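Local atomic coordinates of protein CyaY (Psychromonas ingrahamii, PDB entry 4LK8), a protein that is probably involved in iron-sulfur cluster assembly, perhaps as a regulator, and belongs to the frataxin family of iron-binding proteins. Residues 39-44 with 94-99. Residues are numbered along the deposited sequence; the frame is centred on the assembly and turned at random.
With CO (cobalt (II) ion), chain C.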
ATOM      1  N   LEU A  39      -1.338  -7.065  -4.568  1.00 19.59           N
ATOM      2  CA  LEU A  39      -0.600  -6.718  -5.772  1.00 18.85           C
ATOM      3  C   LEU A  39       0.161  -7.966  -6.225  1.00 20.38           C
ATOM      4  O   LEU A  39       0.764  -8.633  -5.406  1.00 21.41           O
ATOM      5  CB  LEU A  39       0.381  -5.615  -5.509  1.00 18.57           C
ATOM      6  CG  LEU A  39      -0.216  -4.345  -4.896  1.00 19.07           C
ATOM      7  CD1 LEU A  39       0.844  -3.303  -4.780  1.00 18.54           C
ATOM      8  CD2 LEU A  39      -1.414  -3.843  -5.649  1.00 18.49           C
ATOM      9  N   GLU A  40       0.086  -8.277  -7.508  1.00 22.34           N
ATOM     10  CA  GLU A  40       0.704  -9.480  -8.021  1.00 25.00           C
ATOM     11  C   GLU A  40       1.608  -9.115  -9.166  1.00 21.77           C
ATOM     12  O   GLU A  40       1.230  -8.363 -10.057  1.00 24.08           O
ATOM     13  CB  GLU A  40      -0.328 -10.484  -8.488  1.00 25.86           C
ATOM     14  CG  GLU A  40       0.426 -11.737  -9.054  1.00 45.63           C
ATOM     15  CD  GLU A  40      -0.404 -12.999  -9.331  1.00 52.24           C
ATOM     16  OE1 GLU A  40      -1.637 -13.037  -9.091  1.00 56.40           O
ATOM     17  OE2 GLU A  40       0.223 -13.973  -9.829  1.00 50.75           O
ATOM     18  N   PHE A  41       2.799  -9.704  -9.133  1.00 22.84           N
ATOM     19  CA  PHE A  41       3.810  -9.422 -10.113  1.00 24.95           C
ATOM     20  C   PHE A  41       3.869 -10.580 -11.112  1.00 24.83           C
ATOM     21  O   PHE A  41       3.366 -11.672 -10.871  1.00 26.22           O
ATOM     22  CB  PHE A  41       5.135  -9.161  -9.397  1.00 24.14           C
ATOM     23  CG  PHE A  41       5.021  -8.046  -8.348  1.00 24.78           C
ATOM     24  CD1 PHE A  41       4.971  -6.723  -8.733  1.00 26.89           C
ATOM     25  CD2 PHE A  41       4.954  -8.330  -7.009  1.00 26.53           C
ATOM     26  CE1 PHE A  41       4.853  -5.709  -7.818  1.00 26.50           C
ATOM     27  CE2 PHE A  41       4.838  -7.318  -6.053  1.00 31.78           C
ATOM     28  CZ  PHE A  41       4.796  -6.008  -6.460  1.00 25.63           C
ATOM     29  N   GLU A  42       4.465 -10.304 -12.256  1.00 26.01           N
ATOM     30  CA  GLU A  42       4.577 -11.334 -13.274  1.00 30.81           C
ATOM     31  C   GLU A  42       5.318 -12.555 -12.796  1.00 31.73           C
ATOM     32  O   GLU A  42       5.016 -13.670 -13.267  1.00 36.61           O
ATOM     33  CB  GLU A  42       5.236 -10.772 -14.510  1.00 42.02           C
ATOM     34  CG  GLU A  42       4.298  -9.921 -15.301  1.00 45.17           C
ATOM     35  CD  GLU A  42       4.956  -9.517 -16.577  1.00 53.75           C
ATOM     36  OE1 GLU A  42       5.438  -8.372 -16.661  1.00 61.56           O
ATOM     37  OE2 GLU A  42       5.034 -10.387 -17.471  1.00 60.48           O
ATOM     38  N   ASN A  43       6.262 -12.373 -11.871  1.00 29.49           N
ATOM     39  CA  ASN A  43       6.984 -13.503 -11.316  1.00 31.19           C
ATOM     40  C   ASN A  43       6.235 -14.306 -10.268  1.00 30.88           C
ATOM     41  O   ASN A  43       6.843 -15.136  -9.592  1.00 32.33           O
ATOM     42  CB  ASN A  43       8.356 -13.058 -10.748  1.00 37.79           C
ATOM     43  CG  ASN A  43       8.265 -12.200  -9.519  1.00 36.86           C
ATOM     44  OD1 ASN A  43       7.196 -11.961  -8.956  1.00 29.98           O
ATOM     45  ND2 ASN A  43       9.413 -11.726  -9.076  1.00 38.99           N
ATOM     46  N   HIS A  44       4.940 -14.007 -10.123  1.00 29.31           N
ATOM     47  CA  HIS A  44       3.973 -14.659  -9.234  1.00 30.71           C
ATOM     48  C   HIS A  44       4.191 -14.322  -7.741  1.00 31.05           C
ATOM     49  O   HIS A  44       3.565 -14.920  -6.882  1.00 37.93           O
ATOM     50  CB  HIS A  44       3.976 -16.172  -9.446  1.00 36.14           C
ATOM     51  CG  HIS A  44       3.607 -16.604 -10.841  1.00 39.88           C
ATOM     52  ND1 HIS A  44       3.750 -17.902 -11.267  1.00 43.28           N
ATOM     53  CD2 HIS A  44       3.071 -15.924 -11.878  1.00 38.57           C
ATOM     54  CE1 HIS A  44       3.358 -17.999 -12.527  1.00 43.76           C
ATOM     55  NE2 HIS A  44       2.917 -16.811 -12.912  1.00 38.99           N
ATOM     56  N   PHE A  94       9.739  -2.209  -7.073  1.00 27.92           N
ATOM     57  CA  PHE A  94      10.891  -2.221  -7.937  1.00 32.00           C
ATOM     58  C   PHE A  94      11.664  -3.518  -7.757  1.00 34.60           C
ATOM     59  O   PHE A  94      12.130  -4.128  -8.737  1.00 38.11           O
ATOM     60  CB  PHE A  94      11.776  -1.022  -7.670  1.00 35.70           C
ATOM     61  CG  PHE A  94      12.987  -1.025  -8.494  1.00 39.40           C
ATOM     62  CD1 PHE A  94      12.918  -0.840  -9.856  1.00 40.05           C
ATOM     63  CD2 PHE A  94      14.209  -1.205  -7.901  1.00 37.04           C
ATOM     64  CE1 PHE A  94      14.081  -0.883 -10.624  1.00 40.17           C
ATOM     65  CE2 PHE A  94      15.359  -1.245  -8.646  1.00 42.69           C
ATOM     66  CZ  PHE A  94      15.293  -1.084 -10.016  1.00 42.52           C
ATOM     67  N   LYS A  95      11.801  -3.961  -6.509  1.00 29.94           N
ATOM     68  CA  LYS A  95      12.519  -5.215  -6.324  1.00 31.05           C
ATOM     69  C   LYS A  95      11.875  -6.458  -6.968  1.00 38.31           C
ATOM     70  O   LYS A  95      12.581  -7.291  -7.523  1.00 40.55           O
ATOM     71  CB  LYS A  95      12.684  -5.422  -4.836  1.00 40.26           C
ATOM     72  CG  LYS A  95      13.572  -4.348  -4.237  1.00 48.73           C
ATOM     73  CD  LYS A  95      13.861  -4.533  -2.765  1.00 52.28           C
ATOM     74  CE  LYS A  95      15.043  -3.640  -2.309  1.00 54.44           C
ATOM     75  NZ  LYS A  95      14.717  -2.276  -1.724  1.00 54.26           N
ATOM     76  N   GLN A  96      10.558  -6.536  -6.964  1.00 34.21           N
ATOM     77  CA  GLN A  96       9.831  -7.736  -7.379  1.00 34.03           C
ATOM     78  C   GLN A  96       9.410  -7.717  -8.818  1.00 39.20           C
ATOM     79  O   GLN A  96       8.955  -8.745  -9.325  1.00 43.11           O
ATOM     80  CB  GLN A  96       8.574  -7.984  -6.491  1.00 35.21           C
ATOM     81  CG  GLN A  96       8.924  -8.215  -4.983  1.00 29.78           C
ATOM     82  CD  GLN A  96       7.742  -8.532  -4.000  1.00 41.12           C
ATOM     83  OE1 GLN A  96       7.780  -8.122  -2.834  1.00 44.56           O
ATOM     84  NE2 GLN A  96       6.744  -9.276  -4.450  1.00 32.88           N
ATOM     85  N   SER A  97       9.538  -6.574  -9.478  1.00 36.24           N
ATOM     86  CA  SER A  97       9.135  -6.452 -10.876  1.00 38.35           C
ATOM     87  C   SER A  97      10.139  -5.754 -11.774  1.00 36.25           C
ATOM     88  O   SER A  97       9.984  -5.811 -13.003  1.00 37.24           O
ATOM     89  CB  SER A  97       7.830  -5.701 -10.978  1.00 37.36           C
ATOM     90  OG  SER A  97       8.060  -4.309 -10.825  1.00 33.09           O
ATOM     91  N   LYS A  98      11.128  -5.093 -11.172  1.00 35.81           N
ATOM     92  CA  LYS A  98      12.077  -4.220 -11.873  1.00 37.39           C
ATOM     93  C   LYS A  98      11.388  -3.094 -12.654  1.00 39.23           C
ATOM     94  O   LYS A  98      12.001  -2.494 -13.556  1.00 41.60           O
ATOM     95  CB  LYS A  98      12.962  -5.047 -12.795  1.00 45.67           C
ATOM     96  CG  LYS A  98      13.663  -6.158 -12.026  1.00 54.80           C
ATOM     97  CD  LYS A  98      14.459  -5.572 -10.838  1.00 60.04           C
ATOM     98  CE  LYS A  98      15.207  -6.612 -10.042  1.00 65.74           C
ATOM     99  NZ  LYS A  98      16.055  -5.849  -9.079  1.00 70.75           N
ATOM    100  N   GLU A  99      10.123  -2.840 -12.318  1.00 37.69           N
ATOM    101  CA  GLU A  99       9.359  -1.737 -12.906  1.00 29.27           C
ATOM    102  C   GLU A  99       9.197  -0.656 -11.809  1.00 32.82           C
ATOM    103  O   GLU A  99       9.258  -0.904 -10.607  1.00 30.45           O
ATOM    104  CB  GLU A  99       8.021  -2.224 -13.493  1.00 29.31           C
ATOM    105  CG  GLU A  99       8.303  -3.241 -14.665  1.00 34.52           C
ATOM    106  CD  GLU A  99       7.051  -3.813 -15.313  1.00 37.00           C
ATOM    107  OE1 GLU A  99       5.954  -3.551 -14.843  1.00 36.17           O
ATOM    108  OE2 GLU A  99       7.176  -4.596 -16.285  1.00 44.13           O
TER
HETATM  109 CO    CO C 201       2.032 -16.721 -15.118  1.00 61.92          CO
HETATM  110  O   HOH W   1       7.813  -9.966 -11.665  1.00 28.05           O
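One face of the Phe41 ring carries the CB of Gln96, which makes a CH-pi contact 3.9 Å from the ring centroid and is offset toward the rim; CB of Ser97 approaches Phe41 CD1 obliquely at 3.8 Å. From CB the extended Gln96 chain runs off the rim past the CD2-CE2 edge, which puts NE2 3.2 Å from Phe41 CE2, the amide plane turned 64° from the ring. Glutamine suits this border because its CB methylene lies on the ring while its amide reaches Thr45 OG1. A phenylalanine suits the buried spot where strand 36-41 of the frataxin-like alpha-beta domain meets the end of helix 85-97, since its ring also touches Val28 and Leu47 of the flanking strands. Cut back to an alanine, this position is likely to open a gap between sheet and helix end and leave Gln96 CB without its aromatic partner.

The type I turn from Phe41 to His44 brings Asn43 N to a water at 2.9 Å, which donates to Gln96 O. His44 NE2 at the same turn binds a cobalt ion at 2.4 Å. Serine fits the helix end: its small CB meets the ring, and Ser97 OG accepts from Glu99 N, two residues on, an ST turn. Glu42 OE1 lies 4.2 Å from Glu99 OE2 and near Asp27 OD2, while Glu99 OE1 accepts from Asp27 N. Apolar packing and a water bridge thus adjoin clustered acids, whose mutual repulsion may raise their affinity for protons or cations.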